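Local coordinates for putative capsid protein of prophage (Escherichia coli CFT073, PDB 3BQW) that is of unknown function but probably builds part of the protein shell of a phage head, at residues K97-M102 with M118-G123; P89-D94 with M125-N130; Q12-L17 with F313-W318; F25-L30 with C241-E246. All blocks are in the same frame, centred on the assembly; numbering follows the deposited sequence.

The four contacts show how the principle of matching chemistry to place works in a fold consistent with the HK97-like capsid proteins, where a long helix packs against a sheet. Contacts 1 and 2 both lie at the surface and both use helix 113-146: the first hangs a loop on it through an arginine, the second sets it against strand 90-92 through a glutamine and a histidine. Contact 3, buried and apolar, lays helix 10-17 on strand 314-319 of the same five-stranded sheet that contact 2 reaches. Contact 4, partly buried, starts from the next helix, 23-26, and pairs a flat ring-amide stack with two leucines, of which Leu-30 touches a different, seven-stranded sheet.

Contact 1 of 4, residues K97-M102 with M118-G123; sequences KTIMRM and MRLITG
Arg-119 NH2 donates to the backbone carbonyl oxygen of Met-100, at 3.1 Å, in the one hydrogen bond between loop 97-102 and helix segment 118-123. The bond is bent, with an N-H...O angle of 139°, and the oxygen stands 27° out of the guanidinium plane. Arg-119 reaches this position with CG anti to its own carbonyl carbon (chi1 -66°) and two further bends, at chi2 and chi3, that curl the chain. Over one face of the guanidinium lies the CG2 branch of Ile-99, 3.7 Å from Arg-119 NH1 and offset toward the rim of the group. Met-102 SD comes in obliquely, 4.3 Å from Arg-119 NH2. The other branch of Ile-99 serves a separate apolar patch: its CG1 lies 4.2 Å from Leu-120 CD2, the same methyl that Lys-97 CB grazes at 4.4 Å. Outside the two segments, Glu-105 forms a salt bridge with Arg-119 NH1, so the two terminal nitrogens have different partners. The guanidinium is thus held by a carbonyl, a carboxylate and a methyl over its face, which should restrict its rotation and pin an otherwise irregular, largely exposed loop to the long helix.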
loop_
_atom_site.group_PDB
_atom_site.type_symbol
_atom_site.label_atom_id
_atom_site.label_comp_id
_atom_site.label_asym_id
_atom_site.label_seq_id
_atom_site.Cartn_x
_atom_site.Cartn_y
_atom_site.Cartn_z
ATOM N N LYS A 97 15.029 6.318 26.518
ATOM C CA LYS A 97 14.295 7.323 25.750
ATOM C C LYS A 97 13.325 8.107 26.654
ATOM O O LYS A 97 12.788 7.573 27.618
ATOM C CB LYS A 97 13.482 6.666 24.629
ATOM C CG LYS A 97 14.266 5.978 23.493
ATOM C CD LYS A 97 15.134 6.950 22.754
ATOM C CE LYS A 97 15.619 6.414 21.420
ATOM N NZ LYS A 97 16.355 7.502 20.669
ATOM N N THR A 98 13.094 9.371 26.325
ATOM C CA THR A 98 11.966 10.128 26.881
ATOM C C THR A 98 10.676 9.674 26.193
ATOM O O THR A 98 10.580 9.686 24.982
ATOM C CB THR A 98 12.166 11.621 26.689
ATOM O OG1 THR A 98 13.484 11.949 27.124
ATOM C CG2 THR A 98 11.136 12.438 27.500
ATOM N N ILE A 99 9.710 9.224 26.982
ATOM C CA ILE A 99 8.461 8.698 26.451
ATOM C C ILE A 99 7.425 9.822 26.420
ATOM O O ILE A 99 7.148 10.461 27.432
ATOM C CB ILE A 99 7.953 7.478 27.264
ATOM C CG1 ILE A 99 8.910 6.305 27.078
ATOM C CG2 ILE A 99 6.553 7.081 26.821
ATOM C CD1 ILE A 99 8.739 5.215 28.112
ATOM N N MET A 100 6.904 10.082 25.228
ATOM C CA MET A 100 5.890 11.100 25.025
ATOM C C MET A 100 4.594 10.532 25.558
ATOM O O MET A 100 4.198 9.442 25.159
ATOM C CB MET A 100 5.760 11.404 23.541
ATOM C CG MET A 100 4.937 12.622 23.191
ATOM S SD MET A 100 4.737 12.796 21.399
ATOM C CE MET A 100 6.458 12.924 20.965
ATOM N N ARG A 101 3.966 11.206 26.491
ATOM C CA ARG A 101 2.625 10.861 26.828
ATOM C C ARG A 101 1.547 11.685 26.210
ATOM O O ARG A 101 1.643 12.859 26.011
ATOM C CB ARG A 101 2.414 10.724 28.300
ATOM C CG ARG A 101 2.811 11.874 29.039
ATOM C CD ARG A 101 1.968 12.054 30.235
ATOM N NE ARG A 101 2.726 12.823 31.206
ATOM C CZ ARG A 101 2.226 13.813 31.921
ATOM N NH1 ARG A 101 0.958 14.140 31.775
ATOM N NH2 ARG A 101 2.993 14.468 32.782
ATOM N N MET A 102 0.488 11.000 25.895
ATOM C CA MET A 102 -0.636 11.620 25.285
ATOM C C MET A 102 -1.407 12.383 26.322
ATOM O O MET A 102 -1.429 12.031 27.463
ATOM C CB MET A 102 -1.451 10.564 24.578
ATOM C CG MET A 102 -0.561 9.414 23.998
ATOM S SD MET A 102 0.892 9.859 23.016
ATOM C CE MET A 102 0.246 9.334 21.493
ATOM N N MET A 118 6.968 -1.627 27.722
ATOM C CA MET A 118 5.742 -1.918 26.976
ATOM C C MET A 118 5.403 -0.809 26.001
ATOM O O MET A 118 5.023 -1.085 24.878
ATOM C CB MET A 118 4.532 -2.092 27.904
ATOM C CG MET A 118 4.598 -3.246 28.880
ATOM S SD MET A 118 4.614 -4.866 28.159
ATOM C CE MET A 118 3.892 -4.498 26.512
ATOM N N ARG A 119 5.506 0.439 26.453
ATOM C CA ARG A 119 5.301 1.598 25.581
ATOM C C ARG A 119 6.250 1.607 24.395
ATOM O O ARG A 119 5.843 1.927 23.279
ATOM C CB ARG A 119 5.491 2.908 26.339
ATOM C CG ARG A 119 4.463 3.161 27.413
ATOM C CD ARG A 119 3.064 3.391 26.845
ATOM N NE ARG A 119 3.005 4.456 25.833
ATOM C CZ ARG A 119 2.964 5.762 26.096
ATOM N NH1 ARG A 119 3.028 6.216 27.338
ATOM N NH2 ARG A 119 2.882 6.625 25.103
ATOM N N LEU A 120 7.517 1.298 24.635
ATOM C CA LEU A 120 8.511 1.270 23.552
ATOM C C LEU A 120 8.281 0.118 22.593
ATOM O O LEU A 120 8.438 0.286 21.382
ATOM C CB LEU A 120 9.925 1.212 24.114
ATOM C CG LEU A 120 10.336 2.449 24.924
ATOM C CD1 LEU A 120 11.690 2.239 25.547
ATOM C CD2 LEU A 120 10.317 3.677 24.079
ATOM N N ILE A 121 7.896 -1.044 23.142
ATOM C CA ILE A 121 7.656 -2.239 22.357
ATOM C C ILE A 121 6.472 -2.017 21.425
ATOM O O ILE A 121 6.586 -2.235 20.213
ATOM C CB ILE A 121 7.431 -3.488 23.240
ATOM C CG1 ILE A 121 8.763 -3.946 23.859
ATOM C CG2 ILE A 121 6.803 -4.626 22.427
ATOM C CD1 ILE A 121 8.609 -4.820 25.071
ATOM N N THR A 122 5.365 -1.536 21.983
ATOM C CA THR A 122 4.144 -1.314 21.231
ATOM C C THR A 122 4.327 -0.173 20.235
ATOM O O THR A 122 3.802 -0.220 19.101
ATOM C CB THR A 122 2.951 -1.015 22.162
ATOM O OG1 THR A 122 3.279 0.032 23.085
ATOM C CG2 THR A 122 2.519 -2.283 22.965
ATOM N N GLY A 123 5.081 0.851 20.643
ATOM C CA GLY A 123 5.403 1.957 19.738
ATOM C C GLY A 123 6.174 1.499 18.514
ATOM O O GLY A 123 5.890 1.924 17.396
#

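Contact 2 of 4, residues P89-D94 with M125-N130; sequences PKHEID and MRRQIN
Gln-128 meets both Pro-89 and His-91, and van der Waals contact is the main currency between strand 90-92 and the helix. On the apolar side, the proline ring lies against the Gln-128 methylene, with Pro-89 CG 4.1 Å from Gln-128 CG. The His-91 ring touches Arg-127 through its aliphatic stem: Arg-127 CD approaches His-91 CE1 to 3.4 Å, obliquely, the two side chains running at about a right angle. The flat groups lie side by side: the Gln-128 amide and the imidazole are nearly coplanar, their planes 24° apart, with Gln-128 NE2 at the ring edge. The polar interactions are made elsewhere. Gln-128 NE2 donates to Val-329 O, Gln-128 OE1 pairs with Thr-331 OG1, and Arg-127 NH1 bonds to Asn-124 OD1. With both ends so anchored, the buried amide is held nearly coplanar with the imidazole at the end of an extended chain. Strand 90-92 runs roughly antiparallel to helix segment 125-130, at 152° with axes 9.0 Å apart. The same strand pairs with strand 327-338, so Gln-128 of the long helix packs on the first strand and is hydrogen-bonded to the second.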
loop_
_atom_site.group_PDB
_atom_site.type_symbol
_atom_site.label_atom_id
_atom_site.label_comp_id
_atom_site.label_asym_id
_atom_site.label_seq_id
_atom_site.Cartn_x
_atom_site.Cartn_y
_atom_site.Cartn_z
ATOM N N PRO A 89 11.590 -5.985 9.693
ATOM C CA PRO A 89 12.185 -4.838 10.335
ATOM C C PRO A 89 12.203 -5.021 11.843
ATOM O O PRO A 89 11.257 -5.591 12.427
ATOM C CB PRO A 89 11.249 -3.696 9.940
ATOM C CG PRO A 89 9.970 -4.325 9.628
ATOM C CD PRO A 89 10.346 -5.623 8.996
ATOM N N LYS A 90 13.304 -4.589 12.451
ATOM C CA LYS A 90 13.436 -4.617 13.896
ATOM C C LYS A 90 13.924 -3.278 14.407
ATOM O O LYS A 90 14.476 -2.479 13.657
ATOM C CB LYS A 90 14.375 -5.744 14.361
ATOM C CG LYS A 90 15.837 -5.543 14.033
ATOM C CD LYS A 90 16.667 -6.623 14.667
ATOM C CE LYS A 90 18.120 -6.519 14.231
ATOM N NZ LYS A 90 18.946 -7.581 14.884
ATOM N N HIS A 91 13.706 -3.060 15.699
ATOM C CA HIS A 91 14.133 -1.856 16.380
ATOM C C HIS A 91 14.630 -2.247 17.756
ATOM O O HIS A 91 14.098 -3.166 18.368
ATOM C CB HIS A 91 12.957 -0.894 16.569
ATOM C CG HIS A 91 12.413 -0.313 15.297
ATOM N ND1 HIS A 91 12.656 0.990 14.909
ATOM C CD2 HIS A 91 11.600 -0.842 14.351
ATOM C CE1 HIS A 91 12.031 1.222 13.764
ATOM N NE2 HIS A 91 11.394 0.122 13.402
ATOM N N GLU A 92 15.623 -1.515 18.244
ATOM C CA GLU A 92 16.075 -1.629 19.625
ATOM C C GLU A 92 15.053 -0.998 20.595
ATOM O O GLU A 92 14.407 0.023 20.284
ATOM C CB GLU A 92 17.458 -0.984 19.797
ATOM C CG GLU A 92 17.912 -0.920 21.276
ATOM C CD GLU A 92 19.297 -0.296 21.488
ATOM O OE1 GLU A 92 20.002 -0.033 20.485
ATOM O OE2 GLU A 92 19.669 -0.072 22.672
ATOM N N ILE A 93 14.894 -1.626 21.754
ATOM C CA ILE A 93 14.042 -1.114 22.823
ATOM C C ILE A 93 14.954 -0.452 23.841
ATOM O O ILE A 93 15.581 -1.125 24.651
ATOM C CB ILE A 93 13.213 -2.233 23.478
ATOM C CG1 ILE A 93 12.416 -3.001 22.403
ATOM C CG2 ILE A 93 12.324 -1.670 24.618
ATOM C CD1 ILE A 93 11.328 -2.205 21.674
ATOM N N ASP A 94 15.062 0.869 23.752
ATOM C CA ASP A 94 15.985 1.643 24.572
ATOM C C ASP A 94 15.229 2.337 25.691
ATOM O O ASP A 94 14.616 3.367 25.471
ATOM C CB ASP A 94 16.692 2.690 23.712
ATOM C CG ASP A 94 17.682 3.540 24.505
ATOM O OD1 ASP A 94 17.672 3.554 25.768
ATOM O OD2 ASP A 94 18.469 4.223 23.833
ATOM N N MET A 125 6.313 -1.684 17.449
ATOM C CA MET A 125 5.424 -2.574 16.709
ATOM C C MET A 125 4.561 -1.792 15.738
ATOM O O MET A 125 4.415 -2.207 14.583
ATOM C CB MET A 125 4.514 -3.378 17.654
ATOM C CG MET A 125 5.186 -4.558 18.379
ATOM S SD MET A 125 4.084 -5.447 19.528
ATOM C CE MET A 125 3.035 -6.165 18.279
ATOM N N ARG A 126 3.970 -0.683 16.199
ATOM C CA ARG A 126 3.146 0.162 15.336
ATOM C C ARG A 126 3.935 0.714 14.150
ATOM O O ARG A 126 3.424 0.810 13.053
ATOM C CB ARG A 126 2.496 1.331 16.108
ATOM C CG ARG A 126 1.341 0.903 17.027
ATOM C CD ARG A 126 0.505 2.082 17.547
ATOM N NE ARG A 126 1.283 3.237 18.018
ATOM C CZ ARG A 126 1.782 3.381 19.242
ATOM N NH1 ARG A 126 1.613 2.452 20.175
ATOM N NH2 ARG A 126 2.471 4.475 19.542
ATOM N N ARG A 127 5.176 1.087 14.398
ATOM C CA ARG A 127 6.063 1.641 13.375
ATOM C C ARG A 127 6.461 0.553 12.360
ATOM O O ARG A 127 6.561 0.815 11.164
ATOM C CB ARG A 127 7.264 2.228 14.118
ATOM C CG ARG A 127 8.446 2.720 13.343
ATOM C CD ARG A 127 9.479 3.315 14.356
ATOM N NE ARG A 127 8.926 4.511 15.014
ATOM C CZ ARG A 127 8.655 4.663 16.317
ATOM N NH1 ARG A 127 8.904 3.715 17.230
ATOM N NH2 ARG A 127 8.136 5.815 16.725
ATOM N N GLN A 128 6.660 -0.674 12.842
ATOM C CA GLN A 128 6.964 -1.803 11.955
ATOM C C GLN A 128 5.792 -2.183 11.038
ATOM O O GLN A 128 5.973 -2.430 9.862
ATOM C CB GLN A 128 7.457 -3.003 12.762
ATOM C CG GLN A 128 8.859 -2.791 13.264
ATOM C CD GLN A 128 9.228 -3.731 14.382
ATOM O OE1 GLN A 128 8.517 -4.697 14.670
ATOM N NE2 GLN A 128 10.339 -3.445 15.036
ATOM N N ILE A 129 4.578 -2.199 11.573
ATOM C CA ILE A 129 3.392 -2.415 10.735
ATOM C C ILE A 129 3.213 -1.284 9.715
ATOM O O ILE A 129 2.869 -1.531 8.573
ATOM C CB ILE A 129 2.124 -2.578 11.589
ATOM C CG1 ILE A 129 2.238 -3.825 12.475
ATOM C CG2 ILE A 129 0.884 -2.674 10.706
ATOM C CD1 ILE A 129 2.442 -5.104 11.743
ATOM N N ASN A 130 3.465 -0.047 10.121
ATOM C CA ASN A 130 3.371 1.070 9.219
ATOM C C ASN A 130 4.321 0.867 8.053
ATOM O O ASN A 130 3.997 1.234 6.945
ATOM C CB ASN A 130 3.747 2.412 9.892
ATOM C CG ASN A 130 2.676 2.958 10.840
ATOM O OD1 ASN A 130 2.966 3.883 11.602
ATOM N ND2 ASN A 130 1.463 2.412 10.809
#

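Contact 3 of 4, residues Q12-L17 with F313-W318; sequences QLFAYL and FYPKNW
Pro-315 is the bump of this contact, and Leu-13, Phe-14 and Leu-17 of the helix form the hollow that receives it. Its CG presses between two leucines, 3.6 Å from Leu-13 CB and 3.8 Å from Leu-17 CD2. Its CD sits over one face of the Phe-14 ring in a CH-pi contact, 4.0 Å from the centroid and 22° off the normal. The same ring offers its edge to the strand: Phe-14 CE2 is 3.4 Å from the carbonyl oxygen of Phe-313, while Phe-14 CZ lies 4.0 Å from Tyr-314 CD1. Farther along, Leu-13 fills a second dent, its CD1 riding over the backbone 3.5 Å from Asn-317 N. With CG anti to the backbone N (chi1 -154°), Leu-17 extends toward Phe-313, whose CB its CD2 touches at 3.8 Å. Shape alone joins these two segments, although Thr-10 OG1, earlier on the same helix, bonds to Pro-315 O. The axes of helix segment 12-17 and strand 314-318 run at 131°. Leu-13 and Leu-17 also touch Ile-121 and Ile-129 of helix 113-146, and the strand pairs with strand 327-338, so that short helix, long helix and sheet meet at one place.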
loop_
_atom_site.group_PDB
_atom_site.type_symbol
_atom_site.label_atom_id
_atom_site.label_comp_id
_atom_site.label_asym_id
_atom_site.label_seq_id
_atom_site.Cartn_x
_atom_site.Cartn_y
_atom_site.Cartn_z
ATOM N N GLN A 12 1.593 -12.475 23.827
ATOM C CA GLN A 12 1.504 -11.147 24.456
ATOM C C GLN A 12 1.581 -10.041 23.414
ATOM O O GLN A 12 0.826 -9.065 23.449
ATOM C CB GLN A 12 2.589 -10.998 25.539
ATOM C CG GLN A 12 2.315 -11.917 26.755
ATOM C CD GLN A 12 3.543 -12.213 27.644
ATOM O OE1 GLN A 12 4.501 -11.437 27.709
ATOM N NE2 GLN A 12 3.499 -13.340 28.332
ATOM N N LEU A 13 2.475 -10.216 22.454
ATOM C CA LEU A 13 2.586 -9.281 21.332
ATOM C C LEU A 13 1.373 -9.340 20.389
ATOM O O LEU A 13 0.904 -8.299 19.921
ATOM C CB LEU A 13 3.886 -9.539 20.568
ATOM C CG LEU A 13 5.198 -9.558 21.369
ATOM C CD1 LEU A 13 6.332 -10.020 20.487
ATOM C CD2 LEU A 13 5.518 -8.217 21.979
ATOM N N PHE A 14 0.857 -10.534 20.102
ATOM C CA PHE A 14 -0.379 -10.667 19.303
ATOM C C PHE A 14 -1.607 -10.038 19.971
ATOM O O PHE A 14 -2.486 -9.525 19.288
ATOM C CB PHE A 14 -0.705 -12.134 18.984
ATOM C CG PHE A 14 -0.035 -12.659 17.740
ATOM C CD1 PHE A 14 0.821 -13.737 17.802
ATOM C CD2 PHE A 14 -0.268 -12.062 16.509
ATOM C CE1 PHE A 14 1.437 -14.214 16.638
ATOM C CE2 PHE A 14 0.341 -12.523 15.365
ATOM C CZ PHE A 14 1.192 -13.601 15.429
ATOM N N ALA A 15 -1.667 -10.087 21.294
ATOM C CA ALA A 15 -2.742 -9.436 22.062
ATOM C C ALA A 15 -2.835 -7.949 21.732
ATOM O O ALA A 15 -3.923 -7.400 21.643
ATOM C CB ALA A 15 -2.526 -9.639 23.584
ATOM N N TYR A 16 -1.688 -7.306 21.545
ATOM C CA TYR A 16 -1.663 -5.904 21.161
ATOM C C TYR A 16 -1.988 -5.716 19.677
ATOM O O TYR A 16 -2.802 -4.879 19.301
ATOM C CB TYR A 16 -0.296 -5.304 21.450
ATOM C CG TYR A 16 -0.266 -3.841 21.140
ATOM C CD1 TYR A 16 -0.980 -2.936 21.939
ATOM C CD2 TYR A 16 0.435 -3.354 20.055
ATOM C CE1 TYR A 16 -0.984 -1.590 21.657
ATOM C CE2 TYR A 16 0.427 -1.994 19.758
ATOM C CZ TYR A 16 -0.291 -1.127 20.561
ATOM O OH TYR A 16 -0.290 0.204 20.306
ATOM N N LEU A 17 -1.325 -6.508 18.850
ATOM C CA LEU A 17 -1.484 -6.446 17.410
ATOM C C LEU A 17 -2.959 -6.652 17.006
ATOM O O LEU A 17 -3.440 -6.063 16.041
ATOM C CB LEU A 17 -0.558 -7.493 16.764
ATOM C CG LEU A 17 -0.037 -7.344 15.347
ATOM C CD1 LEU A 17 0.549 -5.916 15.050
ATOM C CD2 LEU A 17 0.991 -8.446 15.068
ATOM N N PHE A 313 1.339 -11.108 9.988
ATOM C CA PHE A 313 2.425 -10.556 10.805
ATOM C C PHE A 313 2.809 -11.531 11.882
ATOM O O PHE A 313 1.961 -12.250 12.411
ATOM C CB PHE A 313 1.987 -9.249 11.493
ATOM C CG PHE A 313 1.324 -8.280 10.566
ATOM C CD1 PHE A 313 2.030 -7.740 9.492
ATOM C CD2 PHE A 313 -0.002 -7.908 10.763
ATOM C CE1 PHE A 313 1.420 -6.844 8.608
ATOM C CE2 PHE A 313 -0.626 -7.020 9.896
ATOM C CZ PHE A 313 0.077 -6.487 8.813
ATOM N N TYR A 314 4.085 -11.525 12.228
ATOM C CA TYR A 314 4.591 -12.320 13.325
ATOM C C TYR A 314 5.624 -11.493 14.096
ATOM O O TYR A 314 6.758 -11.339 13.651
ATOM C CB TYR A 314 5.200 -13.617 12.816
ATOM C CG TYR A 314 5.547 -14.561 13.903
ATOM C CD1 TYR A 314 4.609 -15.482 14.373
ATOM C CD2 TYR A 314 6.819 -14.553 14.478
ATOM C CE1 TYR A 314 4.933 -16.347 15.406
ATOM C CE2 TYR A 314 7.144 -15.416 15.474
ATOM C CZ TYR A 314 6.203 -16.307 15.937
ATOM O OH TYR A 314 6.541 -17.172 16.937
ATOM N N PRO A 315 5.209 -10.944 15.244
ATOM C CA PRO A 315 6.051 -10.121 16.089
ATOM C C PRO A 315 6.870 -10.937 17.077
ATOM O O PRO A 315 6.426 -11.989 17.547
ATOM C CB PRO A 315 5.036 -9.222 16.787
ATOM C CG PRO A 315 3.855 -10.117 16.988
ATOM C CD PRO A 315 3.840 -11.040 15.781
ATOM N N LYS A 316 8.088 -10.477 17.342
ATOM C CA LYS A 316 9.000 -11.147 18.265
ATOM C C LYS A 316 9.617 -10.090 19.132
ATOM O O LYS A 316 9.938 -9.023 18.642
ATOM C CB LYS A 316 10.151 -11.843 17.520
ATOM C CG LYS A 316 9.754 -12.918 16.529
ATOM C CD LYS A 316 10.977 -13.449 15.733
ATOM C CE LYS A 316 11.933 -14.325 16.580
ATOM N NZ LYS A 316 11.258 -15.509 17.197
ATOM N N ASN A 317 9.799 -10.395 20.412
ATOM C CA ASN A 317 10.564 -9.533 21.322
ATOM C C ASN A 317 11.648 -10.405 21.971
ATOM O O ASN A 317 11.362 -11.522 22.383
ATOM C CB ASN A 317 9.631 -8.904 22.365
ATOM C CG ASN A 317 10.376 -8.079 23.450
ATOM O OD1 ASN A 317 11.207 -7.202 23.164
ATOM N ND2 ASN A 317 10.031 -8.333 24.688
ATOM N N TRP A 318 12.891 -9.927 22.023
ATOM C CA TRP A 318 13.958 -10.699 22.672
ATOM C C TRP A 318 15.038 -9.779 23.204
ATOM O O TRP A 318 15.161 -8.650 22.761
ATOM C CB TRP A 318 14.555 -11.789 21.739
ATOM C CG TRP A 318 15.471 -11.261 20.664
ATOM C CD1 TRP A 318 16.835 -11.174 20.711
ATOM C CD2 TRP A 318 15.082 -10.738 19.390
ATOM N NE1 TRP A 318 17.318 -10.617 19.548
ATOM C CE2 TRP A 318 16.266 -10.352 18.714
ATOM C CE3 TRP A 318 13.849 -10.560 18.748
ATOM C CZ2 TRP A 318 16.249 -9.791 17.442
ATOM C CZ3 TRP A 318 13.836 -9.994 17.475
ATOM C CH2 TRP A 318 15.028 -9.620 16.837
#

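Contact 4 of 4, residues F25-L30 with C241-E246; sequences FKFSPL and CKNLGE
Phe-27 and Asn-243 stack flat on each other where the chain leaving helix 23-26 meets a type I beta turn, Cys-241 to Leu-244, closed by Leu-244 N bonding to Cys-241 O. The side chains run at about a right angle, yet the ring and amide planes are only 10° apart. Asn-243 CB stands almost directly above the ring, 3.6 Å from the centroid and 4° off the normal, a CH-pi contact; the amide continues outward over the rim, placing Asn-243 CG 3.3 Å from Phe-27 CZ. The opposite face of the ring is taken by Lys-26 CG, so the phenyl is sandwiched between a neighbour in sequence and the turn. Leu-244, the last residue of the turn, uses its methyls differently. Its CD2 lies 3.5 Å from Ser-28 O, an oxygen whose polar need is met by Thr-33 OG1. Its CD1 faces the start of the next helix, 3.7 Å from Leu-30 N, just beyond Pro-29 at the N-cap. Leu-30 carries CG anti to its backbone N (chi1 -175°), which directs the side chain toward Val-248, Ile-260 and Tyr-262 of the seven-stranded sheet. The two leucines meet at an oblique angle through single methyls, Leu-30 CD1 and Leu-244 CD1, 4.0 Å apart.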
loop_
_atom_site.group_PDB
_atom_site.type_symbol
_atom_site.label_atom_id
_atom_site.label_comp_id
_atom_site.label_asym_id
_atom_site.label_seq_id
_atom_site.Cartn_x
_atom_site.Cartn_y
_atom_site.Cartn_z
ATOM N N PHE A 25 -3.349 -0.627 12.868
ATOM C CA PHE A 25 -3.645 -2.032 12.645
ATOM C C PHE A 25 -4.933 -2.211 11.842
ATOM O O PHE A 25 -4.985 -3.066 10.969
ATOM C CB PHE A 25 -3.703 -2.813 13.967
ATOM C CG PHE A 25 -2.441 -2.700 14.822
ATOM C CD1 PHE A 25 -1.214 -2.330 14.274
ATOM C CD2 PHE A 25 -2.486 -3.001 16.173
ATOM C CE1 PHE A 25 -0.083 -2.254 15.049
ATOM C CE2 PHE A 25 -1.344 -2.923 16.955
ATOM C CZ PHE A 25 -0.146 -2.557 16.393
ATOM N N LYS A 26 -5.957 -1.408 12.092
ATOM C CA LYS A 26 -7.220 -1.680 11.433
ATOM C C LYS A 26 -7.347 -1.042 10.019
ATOM O O LYS A 26 -8.112 -1.542 9.184
ATOM C CB LYS A 26 -8.408 -1.365 12.362
ATOM C CG LYS A 26 -9.086 -0.041 12.174
ATOM C CD LYS A 26 -10.246 0.167 13.194
ATOM C CE LYS A 26 -11.635 -0.311 12.691
ATOM N NZ LYS A 26 -12.775 0.129 13.625
ATOM N N PHE A 27 -6.591 0.028 9.751
ATOM C CA PHE A 27 -6.641 0.703 8.454
ATOM C C PHE A 27 -5.348 0.533 7.676
ATOM O O PHE A 27 -4.294 0.314 8.250
ATOM C CB PHE A 27 -6.922 2.200 8.626
ATOM C CG PHE A 27 -8.093 2.494 9.520
ATOM C CD1 PHE A 27 -9.326 1.929 9.264
ATOM C CD2 PHE A 27 -7.961 3.348 10.599
ATOM C CE1 PHE A 27 -10.420 2.187 10.094
ATOM C CE2 PHE A 27 -9.046 3.617 11.427
ATOM C CZ PHE A 27 -10.278 3.030 11.167
ATOM N N SER A 28 -5.473 0.652 6.361
ATOM C CA SER A 28 -4.367 0.588 5.411
ATOM C C SER A 28 -4.456 1.761 4.431
ATOM O O SER A 28 -5.508 2.387 4.279
ATOM C CB SER A 28 -4.429 -0.713 4.602
ATOM O OG SER A 28 -4.214 -1.821 5.435
ATOM N N PRO A 29 -3.343 2.077 3.766
ATOM C CA PRO A 29 -3.340 3.155 2.796
ATOM C C PRO A 29 -4.357 2.982 1.659
ATOM O O PRO A 29 -4.967 1.909 1.490
ATOM C CB PRO A 29 -1.910 3.119 2.279
ATOM C CG PRO A 29 -1.156 2.539 3.341
ATOM C CD PRO A 29 -2.004 1.510 3.933
ATOM N N LEU A 30 -4.534 4.041 0.890
ATOM C CA LEU A 30 -5.658 4.154 -0.036
ATOM C C LEU A 30 -5.748 3.085 -1.145
ATOM O O LEU A 30 -6.786 2.489 -1.322
ATOM C CB LEU A 30 -5.667 5.544 -0.672
ATOM C CG LEU A 30 -6.870 5.863 -1.585
ATOM C CD1 LEU A 30 -8.120 5.957 -0.790
ATOM C CD2 LEU A 30 -6.607 7.122 -2.428
ATOM N N CYS A 241 -11.848 6.968 2.298
ATOM C CA CYS A 241 -11.053 8.153 2.657
ATOM C C CYS A 241 -11.201 8.651 4.094
ATOM O O CYS A 241 -10.343 9.394 4.585
ATOM C CB CYS A 241 -11.415 9.325 1.747
ATOM S SG CYS A 241 -11.003 9.117 0.013
ATOM N N LYS A 242 -12.302 8.285 4.754
ATOM C CA LYS A 242 -12.633 8.838 6.076
ATOM C C LYS A 242 -11.539 8.572 7.120
ATOM O O LYS A 242 -11.312 9.407 7.991
ATOM C CB LYS A 242 -14.010 8.338 6.555
ATOM C CG LYS A 242 -15.188 8.974 5.740
ATOM C CD LYS A 242 -16.591 8.745 6.356
ATOM C CE LYS A 242 -16.982 9.862 7.352
ATOM N NZ LYS A 242 -17.939 9.413 8.444
ATOM N N ASN A 243 -10.823 7.457 7.001
ATOM C CA ASN A 243 -9.734 7.158 7.928
ATOM C C ASN A 243 -8.326 7.499 7.458
ATOM O O ASN A 243 -7.364 7.217 8.167
ATOM C CB ASN A 243 -9.844 5.710 8.350
ATOM C CG ASN A 243 -11.187 5.429 9.028
ATOM O OD1 ASN A 243 -11.493 5.985 10.090
ATOM N ND2 ASN A 243 -12.019 4.639 8.369
ATOM N N LEU A 244 -8.227 8.196 6.326
ATOM C CA LEU A 244 -6.952 8.512 5.659
ATOM C C LEU A 244 -6.780 10.031 5.448
ATOM O O LEU A 244 -6.060 10.472 4.550
ATOM C CB LEU A 244 -6.877 7.761 4.309
ATOM C CG LEU A 244 -7.045 6.241 4.443
ATOM C CD1 LEU A 244 -7.152 5.531 3.106
ATOM C CD2 LEU A 244 -5.883 5.684 5.260
ATOM N N GLY A 245 -7.414 10.830 6.310
ATOM C CA GLY A 245 -7.363 12.282 6.201
ATOM C C GLY A 245 -6.007 12.940 6.368
ATOM O O GLY A 245 -5.855 14.120 6.113
ATOM N N GLU A 246 -5.026 12.183 6.823
ATOM C CA GLU A 246 -3.664 12.656 6.873
ATOM C C GLU A 246 -2.989 12.766 5.484
ATOM O O GLU A 246 -2.095 13.611 5.300
ATOM C CB GLU A 246 -2.860 11.736 7.819
ATOM C CG GLU A 246 -1.370 12.088 7.938
ATOM C CD GLU A 246 -0.817 12.002 9.363
ATOM O OE1 GLU A 246 -1.115 10.998 10.071
ATOM O OE2 GLU A 246 -0.074 12.957 9.755
#